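PDB 5DL5: membrane protein from Acinetobacter baumannii AB307-0294, which probably forms an outer-membrane beta-barrel channel of the OprD porin family that lets small solutes, and possibly antibiotics, across the outer membrane. Local coordinates for residues R41-G46 and A411-T416; K48-V53 and A90-I95; Q373-F378 and N399-A404. All coordinates share one frame; numbering follows the deposited sequence.

Contact 1: R41-G46 and A411-T416; sequences RDKKQG and AYIGDT. With C8E ((hydroxyethyloxy)tri(ethyloxy)octane), chain B.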
loop_
_atom_site.group_PDB
_atom_site.type_symbol
_atom_site.label_atom_id
_atom_site.label_comp_id
_atom_site.label_asym_id
_atom_site.label_seq_id
_atom_site.Cartn_x
_atom_site.Cartn_y
_atom_site.Cartn_z
ATOM N N ARG A 41 -0.763 -11.988 15.231
ATOM C CA ARG A 41 -1.735 -12.902 14.585
ATOM C C ARG A 41 -1.710 -14.247 15.336
ATOM O O ARG A 41 -0.647 -14.945 15.373
ATOM C CB ARG A 41 -1.248 -13.192 13.193
ATOM C CG ARG A 41 -1.376 -11.977 12.284
ATOM C CD ARG A 41 -1.488 -12.296 10.765
ATOM N NE ARG A 41 -1.510 -11.005 10.069
ATOM C CZ ARG A 41 -1.333 -10.819 8.771
ATOM N NH1 ARG A 41 -1.079 -11.806 8.011
ATOM N NH2 ARG A 41 -1.369 -9.624 8.265
ATOM N N ASP A 42 -2.853 -14.576 15.967
ATOM C CA ASP A 42 -3.078 -15.837 16.653
ATOM C C ASP A 42 -3.774 -16.765 15.709
ATOM O O ASP A 42 -4.854 -16.444 15.206
ATOM C CB ASP A 42 -3.937 -15.597 17.885
ATOM C CG ASP A 42 -3.227 -14.662 18.894
ATOM O OD1 ASP A 42 -2.022 -14.323 18.731
ATOM O OD2 ASP A 42 -3.871 -14.196 19.851
ATOM N N LYS A 43 -3.175 -17.895 15.428
ATOM C CA LYS A 43 -3.712 -18.851 14.431
ATOM C C LYS A 43 -4.080 -20.207 15.109
ATOM O O LYS A 43 -3.822 -20.388 16.272
ATOM C CB LYS A 43 -2.745 -18.948 13.270
ATOM C CG LYS A 43 -2.375 -17.578 12.665
ATOM C CD LYS A 43 -2.203 -17.797 11.189
ATOM C CE LYS A 43 -1.629 -16.595 10.479
ATOM N NZ LYS A 43 -1.214 -16.999 9.144
ATOM N N LYS A 44 -4.734 -21.140 14.432
ATOM C CA LYS A 44 -5.157 -22.361 15.156
ATOM C C LYS A 44 -3.896 -23.289 15.408
ATOM O O LYS A 44 -2.761 -22.982 14.944
ATOM C CB LYS A 44 -6.373 -23.029 14.554
ATOM C CG LYS A 44 -6.555 -22.986 13.048
ATOM C CD LYS A 44 -7.674 -23.950 12.608
ATOM C CE LYS A 44 -7.895 -23.797 11.128
ATOM N NZ LYS A 44 -8.445 -24.992 10.459
ATOM N N GLN A 45 -4.028 -24.343 16.206
ATOM C CA GLN A 45 -2.889 -25.267 16.460
ATOM C C GLN A 45 -2.314 -25.783 15.109
ATOM O O GLN A 45 -3.040 -25.898 14.126
ATOM C CB GLN A 45 -3.304 -26.449 17.382
ATOM C CG GLN A 45 -3.846 -27.681 16.670
ATOM C CD GLN A 45 -3.932 -28.925 17.544
ATOM O OE1 GLN A 45 -3.220 -29.060 18.527
ATOM N NE2 GLN A 45 -4.807 -29.849 17.161
ATOM N N GLY A 46 -1.018 -26.034 15.008
ATOM C CA GLY A 46 -0.460 -26.491 13.727
ATOM C C GLY A 46 -0.166 -25.361 12.808
ATOM O O GLY A 46 0.530 -25.582 11.848
ATOM N N ALA A 411 -2.638 -22.233 1.964
ATOM C CA ALA A 411 -2.663 -21.513 0.692
ATOM C C ALA A 411 -2.725 -20.012 0.789
ATOM O O ALA A 411 -2.423 -19.410 -0.212
ATOM C CB ALA A 411 -3.738 -22.002 -0.254
ATOM N N TYR A 412 -3.093 -19.384 1.931
ATOM C CA TYR A 412 -3.185 -17.921 1.969
ATOM C C TYR A 412 -2.821 -17.390 3.347
ATOM O O TYR A 412 -1.666 -17.271 3.608
ATOM C CB TYR A 412 -4.538 -17.387 1.465
ATOM C CG TYR A 412 -4.619 -15.869 1.300
ATOM C CD1 TYR A 412 -3.743 -15.178 0.453
ATOM C CD2 TYR A 412 -5.500 -15.144 2.012
ATOM C CE1 TYR A 412 -3.811 -13.823 0.313
ATOM C CE2 TYR A 412 -5.562 -13.795 1.903
ATOM C CZ TYR A 412 -4.724 -13.127 1.075
ATOM O OH TYR A 412 -4.919 -11.818 0.967
ATOM N N ILE A 413 -3.742 -17.154 4.250
ATOM C CA ILE A 413 -3.426 -16.715 5.613
ATOM C C ILE A 413 -3.860 -17.738 6.603
ATOM O O ILE A 413 -3.117 -18.154 7.437
ATOM C CB ILE A 413 -4.121 -15.350 5.922
ATOM C CG1 ILE A 413 -3.480 -14.224 5.019
ATOM C CG2 ILE A 413 -3.924 -14.983 7.377
ATOM C CD1 ILE A 413 -4.307 -12.926 4.949
ATOM N N GLY A 414 -5.096 -18.201 6.551
ATOM C CA GLY A 414 -5.463 -19.208 7.564
ATOM C C GLY A 414 -6.323 -18.516 8.642
ATOM O O GLY A 414 -6.246 -17.287 8.778
ATOM N N ASP A 415 -7.121 -19.292 9.415
ATOM C CA ASP A 415 -7.950 -18.665 10.425
ATOM C C ASP A 415 -7.074 -17.864 11.411
ATOM O O ASP A 415 -6.058 -18.417 11.894
ATOM C CB ASP A 415 -8.712 -19.689 11.230
ATOM C CG ASP A 415 -9.779 -20.403 10.429
ATOM O OD1 ASP A 415 -10.015 -20.126 9.268
ATOM O OD2 ASP A 415 -10.434 -21.205 11.019
ATOM N N THR A 416 -7.506 -16.654 11.776
ATOM C CA THR A 416 -6.703 -15.683 12.509
ATOM C C THR A 416 -7.522 -14.646 13.216
ATOM O O THR A 416 -8.523 -14.171 12.687
ATOM C CB THR A 416 -5.829 -14.861 11.491
ATOM O OG1 THR A 416 -4.914 -15.732 10.830
ATOM C CG2 THR A 416 -5.063 -13.727 12.153
HETATM C C6 C8E B . 8.912 -13.439 5.977
HETATM C C7 C8E B . 8.021 -13.061 7.195
HETATM C C8 C8E B . 6.913 -14.073 7.574
HETATM O O9 C8E B . 5.670 -13.472 8.088
HETATM C C10 C8E B . 4.608 -13.898 7.240
HETATM C C11 C8E B . 4.504 -12.965 6.021
HETATM O O12 C8E B . 3.227 -13.027 5.424
HETATM C C13 C8E B . 2.109 -12.602 6.216
HETATM C C14 C8E B . 1.781 -11.158 5.945
HETATM O O15 C8E B . 0.408 -10.910 5.652
HETATM C C16 C8E B . -0.217 -11.632 4.581
HETATM C C17 C8E B . -1.232 -10.646 4.004
HETATM O O18 C8E B . -1.613 -9.770 5.109
HETATM C C19 C8E B . -1.839 -8.401 4.745
HETATM C C20 C8E B . -2.365 -7.658 5.961
HETATM O O21 C8E B . -2.923 -6.328 5.754
#

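Contact 2: K48-V53 and A90-I95; sequences KDTSSV and AGNQMI. With C8E ((hydroxyethyloxy)tri(ethyloxy)octane), chain B.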
loop_
_atom_site.group_PDB
_atom_site.type_symbol
_atom_site.label_atom_id
_atom_site.label_comp_id
_atom_site.label_asym_id
_atom_site.label_seq_id
_atom_site.Cartn_x
_atom_site.Cartn_y
_atom_site.Cartn_z
ATOM N N LYS A 48 1.478 -21.162 12.543
ATOM C CA LYS A 48 2.448 -20.245 13.182
ATOM C C LYS A 48 1.873 -18.897 13.651
ATOM O O LYS A 48 1.604 -18.050 12.832
ATOM C CB LYS A 48 3.565 -19.834 12.190
ATOM C CG LYS A 48 4.546 -20.888 11.689
ATOM C CD LYS A 48 4.839 -20.726 10.179
ATOM C CE LYS A 48 5.981 -21.606 9.697
ATOM N NZ LYS A 48 7.291 -21.047 10.118
ATOM N N ASP A 49 1.897 -18.645 14.947
ATOM C CA ASP A 49 1.527 -17.371 15.531
ATOM C C ASP A 49 2.665 -16.354 15.329
ATOM O O ASP A 49 3.847 -16.733 15.392
ATOM C CB ASP A 49 1.288 -17.526 17.017
ATOM C CG ASP A 49 -0.031 -18.204 17.347
ATOM O OD1 ASP A 49 -0.799 -18.700 16.474
ATOM O OD2 ASP A 49 -0.276 -18.236 18.553
ATOM N N THR A 50 2.313 -15.106 15.014
ATOM C CA THR A 50 3.321 -14.102 14.843
ATOM C C THR A 50 3.013 -12.995 15.881
ATOM O O THR A 50 1.848 -12.749 16.289
ATOM C CB THR A 50 3.436 -13.587 13.431
ATOM O OG1 THR A 50 2.149 -13.126 13.020
ATOM C CG2 THR A 50 4.088 -14.663 12.407
ATOM N N SER A 51 4.088 -12.382 16.337
ATOM C CA SER A 51 4.044 -11.165 17.196
ATOM C C SER A 51 5.278 -10.321 16.949
ATOM O O SER A 51 6.411 -10.827 17.058
ATOM C CB SER A 51 3.981 -11.563 18.670
ATOM O OG SER A 51 4.152 -10.350 19.464
ATOM N N SER A 52 5.069 -9.060 16.587
ATOM C CA SER A 52 6.094 -8.156 16.192
ATOM C C SER A 52 5.866 -6.848 16.919
ATOM O O SER A 52 4.803 -6.234 16.771
ATOM C CB SER A 52 6.154 -7.924 14.657
ATOM O OG SER A 52 6.356 -9.188 13.981
ATOM N N VAL A 53 6.886 -6.385 17.679
ATOM C CA VAL A 53 6.800 -5.083 18.374
ATOM C C VAL A 53 8.102 -4.334 18.131
ATOM O O VAL A 53 9.212 -4.955 18.242
ATOM C CB VAL A 53 6.530 -5.185 19.887
ATOM C CG1 VAL A 53 6.181 -3.806 20.449
ATOM C CG2 VAL A 53 5.426 -6.190 20.228
ATOM N N ALA A 90 8.553 -12.851 15.139
ATOM C CA ALA A 90 8.237 -11.750 14.320
ATOM C C ALA A 90 7.768 -12.122 12.831
ATOM O O ALA A 90 8.155 -13.105 12.326
ATOM C CB ALA A 90 9.423 -10.844 14.224
ATOM N N GLY A 91 7.105 -11.229 12.116
ATOM C CA GLY A 91 6.666 -11.562 10.784
ATOM C C GLY A 91 5.857 -10.424 10.250
ATOM O O GLY A 91 5.836 -9.336 10.837
ATOM N N ASN A 92 5.219 -10.681 9.112
ATOM C CA ASN A 92 4.277 -9.758 8.550
ATOM C C ASN A 92 4.970 -8.504 8.141
ATOM O O ASN A 92 4.438 -7.471 8.256
ATOM C CB ASN A 92 3.096 -9.513 9.500
ATOM C CG ASN A 92 2.515 -10.794 10.007
ATOM O OD1 ASN A 92 2.030 -11.741 9.226
ATOM N ND2 ASN A 92 2.628 -10.956 11.257
ATOM N N GLN A 93 6.209 -8.634 7.696
ATOM C CA GLN A 93 6.988 -7.528 7.219
ATOM C C GLN A 93 7.206 -6.368 8.192
ATOM O O GLN A 93 7.422 -5.252 7.748
ATOM C CB GLN A 93 6.407 -7.027 5.849
ATOM C CG GLN A 93 6.472 -8.084 4.817
ATOM C CD GLN A 93 5.479 -9.249 4.955
ATOM O OE1 GLN A 93 4.235 -9.118 5.237
ATOM N NE2 GLN A 93 6.065 -10.433 4.831
ATOM N N MET A 94 7.244 -6.675 9.497
ATOM C CA MET A 94 7.445 -5.697 10.581
ATOM C C MET A 94 8.927 -5.494 10.956
ATOM O O MET A 94 9.356 -4.348 11.173
ATOM C CB MET A 94 6.705 -6.169 11.813
ATOM C CG MET A 94 5.202 -6.055 11.731
ATOM S SD MET A 94 4.584 -4.324 11.859
ATOM C CE MET A 94 4.723 -3.992 13.613
ATOM N N ILE A 95 9.709 -6.578 10.935
ATOM C CA ILE A 95 11.065 -6.582 11.475
ATOM C C ILE A 95 11.960 -7.444 10.596
ATOM O O ILE A 95 11.628 -8.605 10.380
ATOM C CB ILE A 95 11.087 -7.111 12.960
ATOM C CG1 ILE A 95 10.244 -6.162 13.839
ATOM C CG2 ILE A 95 12.481 -7.113 13.475
ATOM C CD1 ILE A 95 10.018 -6.781 15.245
HETATM C C6 C8E B . 8.912 -13.439 5.977
HETATM C C7 C8E B . 8.021 -13.061 7.195
HETATM C C8 C8E B . 6.913 -14.073 7.574
HETATM O O9 C8E B . 5.670 -13.472 8.088
HETATM C C10 C8E B . 4.608 -13.898 7.240
HETATM C C11 C8E B . 4.504 -12.965 6.021
HETATM O O12 C8E B . 3.227 -13.027 5.424
HETATM C C13 C8E B . 2.109 -12.602 6.216
HETATM C C14 C8E B . 1.781 -11.158 5.945
HETATM O O15 C8E B . 0.408 -10.910 5.652
HETATM C C16 C8E B . -0.217 -11.632 4.581
HETATM C C17 C8E B . -1.232 -10.646 4.004
HETATM O O18 C8E B . -1.613 -9.770 5.109
HETATM C C19 C8E B . -1.839 -8.401 4.745
HETATM C C20 C8E B . -2.365 -7.658 5.961
HETATM O O21 C8E B . -2.923 -6.328 5.754
HETATM O O HOH W 1 3.803 -9.818 13.465
#

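Contact 3: Q373-F378 and N399-A404; sequences QEREFF and NSYYRA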
loop_
_atom_site.group_PDB
_atom_site.type_symbol
_atom_site.label_atom_id
_atom_site.label_comp_id
_atom_site.label_asym_id
_atom_site.label_seq_id
_atom_site.Cartn_x
_atom_site.Cartn_y
_atom_site.Cartn_z
ATOM N N GLN A 373 -13.883 -20.128 0.356
ATOM C CA GLN A 373 -14.478 -18.897 0.873
ATOM C C GLN A 373 -13.665 -18.367 2.022
ATOM O O GLN A 373 -12.984 -19.107 2.678
ATOM C CB GLN A 373 -15.904 -19.223 1.475
ATOM C CG GLN A 373 -16.806 -19.810 0.449
ATOM C CD GLN A 373 -17.944 -20.553 1.034
ATOM O OE1 GLN A 373 -19.064 -20.160 0.867
ATOM N NE2 GLN A 373 -17.655 -21.659 1.728
ATOM N N GLU A 374 -13.873 -17.097 2.309
ATOM C CA GLU A 374 -13.263 -16.467 3.442
ATOM C C GLU A 374 -14.152 -15.312 3.907
ATOM O O GLU A 374 -14.966 -14.785 3.124
ATOM C CB GLU A 374 -11.898 -15.893 3.054
ATOM C CG GLU A 374 -11.930 -14.824 1.983
ATOM C CD GLU A 374 -10.497 -14.310 1.573
ATOM O OE1 GLU A 374 -10.283 -13.857 0.429
ATOM O OE2 GLU A 374 -9.541 -14.324 2.421
ATOM N N ARG A 375 -14.028 -14.979 5.184
ATOM C CA ARG A 375 -14.613 -13.778 5.664
ATOM C C ARG A 375 -13.807 -13.100 6.756
ATOM O O ARG A 375 -13.147 -13.763 7.549
ATOM C CB ARG A 375 -16.006 -14.114 6.274
ATOM C CG ARG A 375 -15.952 -14.814 7.568
ATOM C CD ARG A 375 -17.377 -15.136 8.026
ATOM N NE ARG A 375 -17.270 -15.743 9.309
ATOM C CZ ARG A 375 -17.238 -17.045 9.545
ATOM N NH1 ARG A 375 -17.381 -17.929 8.544
ATOM N NH2 ARG A 375 -17.055 -17.453 10.804
ATOM N N GLU A 376 -14.056 -11.802 6.848
ATOM C CA GLU A 376 -13.360 -10.963 7.742
ATOM C C GLU A 376 -14.262 -9.931 8.364
ATOM O O GLU A 376 -14.970 -9.209 7.651
ATOM C CB GLU A 376 -12.196 -10.220 7.000
ATOM C CG GLU A 376 -11.217 -9.594 7.979
ATOM C CD GLU A 376 -9.958 -8.992 7.321
ATOM O OE1 GLU A 376 -9.327 -8.136 8.013
ATOM O OE2 GLU A 376 -9.561 -9.343 6.151
ATOM N N PHE A 377 -14.236 -9.898 9.668
ATOM C CA PHE A 377 -14.839 -8.840 10.517
ATOM C C PHE A 377 -13.727 -7.890 11.083
ATOM O O PHE A 377 -12.801 -8.320 11.811
ATOM C CB PHE A 377 -15.668 -9.420 11.685
ATOM C CG PHE A 377 -16.437 -8.352 12.484
ATOM C CD1 PHE A 377 -17.149 -7.307 11.838
ATOM C CD2 PHE A 377 -16.466 -8.365 13.931
ATOM C CE1 PHE A 377 -17.844 -6.335 12.589
ATOM C CE2 PHE A 377 -17.192 -7.408 14.666
ATOM C CZ PHE A 377 -17.875 -6.413 14.016
ATOM N N PHE A 378 -13.799 -6.631 10.685
ATOM C CA PHE A 378 -12.727 -5.654 10.989
ATOM C C PHE A 378 -13.279 -4.525 11.880
ATOM O O PHE A 378 -14.439 -4.020 11.628
ATOM C CB PHE A 378 -12.293 -5.080 9.620
ATOM C CG PHE A 378 -11.349 -3.872 9.743
ATOM C CD1 PHE A 378 -9.978 -4.087 9.952
ATOM C CD2 PHE A 378 -11.814 -2.574 9.661
ATOM C CE1 PHE A 378 -9.102 -2.977 10.047
ATOM C CE2 PHE A 378 -10.958 -1.475 9.853
ATOM C CZ PHE A 378 -9.610 -1.675 9.987
ATOM N N ASN A 399 -8.521 -4.506 14.906
ATOM C CA ASN A 399 -8.659 -5.954 15.032
ATOM C C ASN A 399 -9.434 -6.570 13.848
ATOM O O ASN A 399 -10.425 -5.965 13.336
ATOM C CB ASN A 399 -9.392 -6.255 16.312
ATOM C CG ASN A 399 -9.746 -7.748 16.450
ATOM O OD1 ASN A 399 -10.914 -8.177 16.273
ATOM N ND2 ASN A 399 -8.759 -8.537 16.761
ATOM N N SER A 400 -8.947 -7.741 13.410
ATOM C CA SER A 400 -9.573 -8.572 12.399
ATOM C C SER A 400 -9.829 -9.946 12.930
ATOM O O SER A 400 -8.896 -10.641 13.450
ATOM C CB SER A 400 -8.727 -8.664 11.163
ATOM O OG SER A 400 -8.851 -7.450 10.528
ATOM N N TYR A 401 -11.084 -10.353 12.822
ATOM C CA TYR A 401 -11.436 -11.748 13.098
ATOM C C TYR A 401 -11.662 -12.402 11.688
ATOM O O TYR A 401 -12.553 -11.962 10.937
ATOM C CB TYR A 401 -12.611 -11.848 14.134
ATOM C CG TYR A 401 -13.290 -13.246 14.278
ATOM C CD1 TYR A 401 -14.367 -13.561 13.458
ATOM C CD2 TYR A 401 -12.943 -14.178 15.259
ATOM C CE1 TYR A 401 -15.030 -14.769 13.493
ATOM C CE2 TYR A 401 -13.644 -15.414 15.338
ATOM C CZ TYR A 401 -14.675 -15.703 14.403
ATOM O OH TYR A 401 -15.476 -16.866 14.340
ATOM N N TYR A 402 -10.775 -13.341 11.307
ATOM C CA TYR A 402 -10.728 -13.825 9.984
ATOM C C TYR A 402 -10.902 -15.327 9.953
ATOM O O TYR A 402 -10.262 -16.031 10.744
ATOM C CB TYR A 402 -9.432 -13.421 9.319
ATOM C CG TYR A 402 -9.190 -14.065 7.978
ATOM C CD1 TYR A 402 -9.720 -13.493 6.814
ATOM C CD2 TYR A 402 -8.466 -15.242 7.866
ATOM C CE1 TYR A 402 -9.515 -14.046 5.575
ATOM C CE2 TYR A 402 -8.304 -15.878 6.635
ATOM C CZ TYR A 402 -8.807 -15.246 5.476
ATOM O OH TYR A 402 -8.658 -15.785 4.248
ATOM N N ARG A 403 -11.795 -15.816 9.055
ATOM C CA ARG A 403 -12.012 -17.222 8.925
ATOM C C ARG A 403 -12.087 -17.637 7.457
ATOM O O ARG A 403 -12.606 -16.912 6.675
ATOM C CB ARG A 403 -13.328 -17.668 9.632
ATOM C CG ARG A 403 -13.343 -17.566 11.172
ATOM C CD ARG A 403 -12.307 -18.406 11.887
ATOM N NE ARG A 403 -12.261 -18.165 13.357
ATOM C CZ ARG A 403 -11.574 -17.208 13.988
ATOM N NH1 ARG A 403 -10.846 -16.318 13.335
ATOM N NH2 ARG A 403 -11.597 -17.142 15.321
ATOM N N ALA A 404 -11.677 -18.869 7.130
ATOM C CA ALA A 404 -11.677 -19.278 5.751
ATOM C C ALA A 404 -11.997 -20.737 5.681
ATOM O O ALA A 404 -11.851 -21.448 6.682
ATOM C CB ALA A 404 -10.321 -18.943 5.118
#

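Contact 1: R41-G46 and A411-T416
K43 and I413 make the hydrogen bond of this contact. The K43 ammonium NZ donates to the I413 backbone O at 2.8 Å, tilted 29° from the carbonyl plane. The K43 chain bends at chi2 (-145°) and then runs out extended beside T416, the two side chains pointing the same way. T416 OG1 touches K43 CE at 3.4 Å and itself donates to the G414 O at 2.9 Å, from above that carbonyl plane. The irregular backbone before T416 thus has two successive carbonyls, of I413 and G414, hydrogen-bonded.

In the backbone, T416 CA meets D42 O at 3.4 Å in a CA-H...O contact.

Charge plays a looser part. K44 NZ and D415 OD2 lie 4.3 Å apart, too far for a salt bridge; D415 OD1 instead takes the backbone N-H of A404.

Nonpolar contacts involve T416 and I413. The methyl CG2 of T416 lies against the aliphatic part of R41, 4.0 Å from R41 CB. I413 CD1 packs on the detergent C8E.

The R41 guanidinium forms two bonds to that detergent, NH1 to O15 at 2.9 Å and NH2 to O18 at 3.2 Å. Its NE pairs with E418 in a salt bridge, so protein and ligand together fix the flat group.

This is the seam of a beta barrel, where the first long strand, 29-43, meets the last, 416-428.

Contact 2: K48-V53 and A90-I95
The backbone of 90-95 folds into a type I' beta turn from G91 to M94, and A90 comes within 4.6 Å of S52 between CA atoms. The turn belongs to a loop of the porin barrel and packs against the start of strand 50-62.

S52 and T50 both point their side chains toward the loop. S52 OG accepts the G91 backbone N-H at 2.9 Å and also meets a water at 2.7 Å. The same water accepts from N92 ND2, so it bridges the serine to the asparagine amide. N92 ND2 further donates to T50 OG1 at 2.8 Å, almost in the amide plane. T50 OG1 sits between its backbone N and carbonyl carbon (chi1 55°), which turns it to N92 ND2, the two side chains approaching from opposite directions.

S52 also makes a carbon contact. Its CB presses on M94 CB at 3.4 Å, a tight pair. The end of I95, CD1, rests on the V53 O in van der Waals contact.

The loop also meets the detergent C8E. Q93 NE2 lies 3.2 Å from its C11. The N92 backbone N-H runs nearly straight (167°) to C8E O9 at 3.0 Å.

Contact 3: Q373-F378 and N399-A404
Y402 has CG opposite its backbone N (chi1 171°), which lays the ring across toward E374. E374 places CG between its own N and carbonyl carbon (chi1 62°) and extends from there. Y402 OH then donates to E374 OE2 at 2.5 Å. It arrives on the anti side of the carboxylate, whose plane stands 77° from the ring. OE2 lies at the ring edge. On the same face S400 OG donates to E376 OE1 at 2.6 Å, also from the anti side. F378 turns its ring edge to that hydroxyl, with CD1 3.6 Å from S400 OG.

The two strands are antiparallel neighbours of one beta hairpin. R375 pairs with R403, and F377 with Y401, each as a hydrogen-bonded pair. R375 N donates to R403 O at 2.8 Å, and F377 O accepts from Y401 N at the same 2.8 Å.

The other face carries R375, F377, Y401 and R403. The R375 guanidinium lies over the aliphatic start of R403, with NH2 3.7 Å from R403 CG. R403 bends back at chi2, and its NH1 donates to the Y402 O at 2.7 Å; this end also bonds N417 of strand 416-428.

Both carboxylates are buried and have further hydrogen-bond partners in the loop that carries M323 and S324, between strands 289-300 and 332-341. OE2 of E374 is held by the hydroxyls of Y402 and S324. E376 has S400 OG and M323 N at OE1 and S324 N at OE2, consistent with an ionised acid. E374 OE1 lies near E331 OE2, which may raise the proton affinity of one of those two acids. The glutamates thus tie this loop to the hairpin.

Contacts 1, 2 and 3 lie near one another on one side of the barrel. Each includes at least one strand of its antiparallel wall, while 90-95 and most of 411-416 are loop. Centres are 13 Å apart for contacts 1 and 2, 11 Å for contacts 1 and 3, and 19 Å for contacts 2 and 3. Contact 1 spans almost the whole chain; the other two are nested within it, contact 2 before contact 3. Strand 29-43 meets strand 50-62 through R41 with T50 and K43 with D49. On its other side comes strand 416-428, whose T416 bonds Y402 of strand 394-404. Contacts 1 and 2 touch the same detergent molecule, which may mark part of the channel interior.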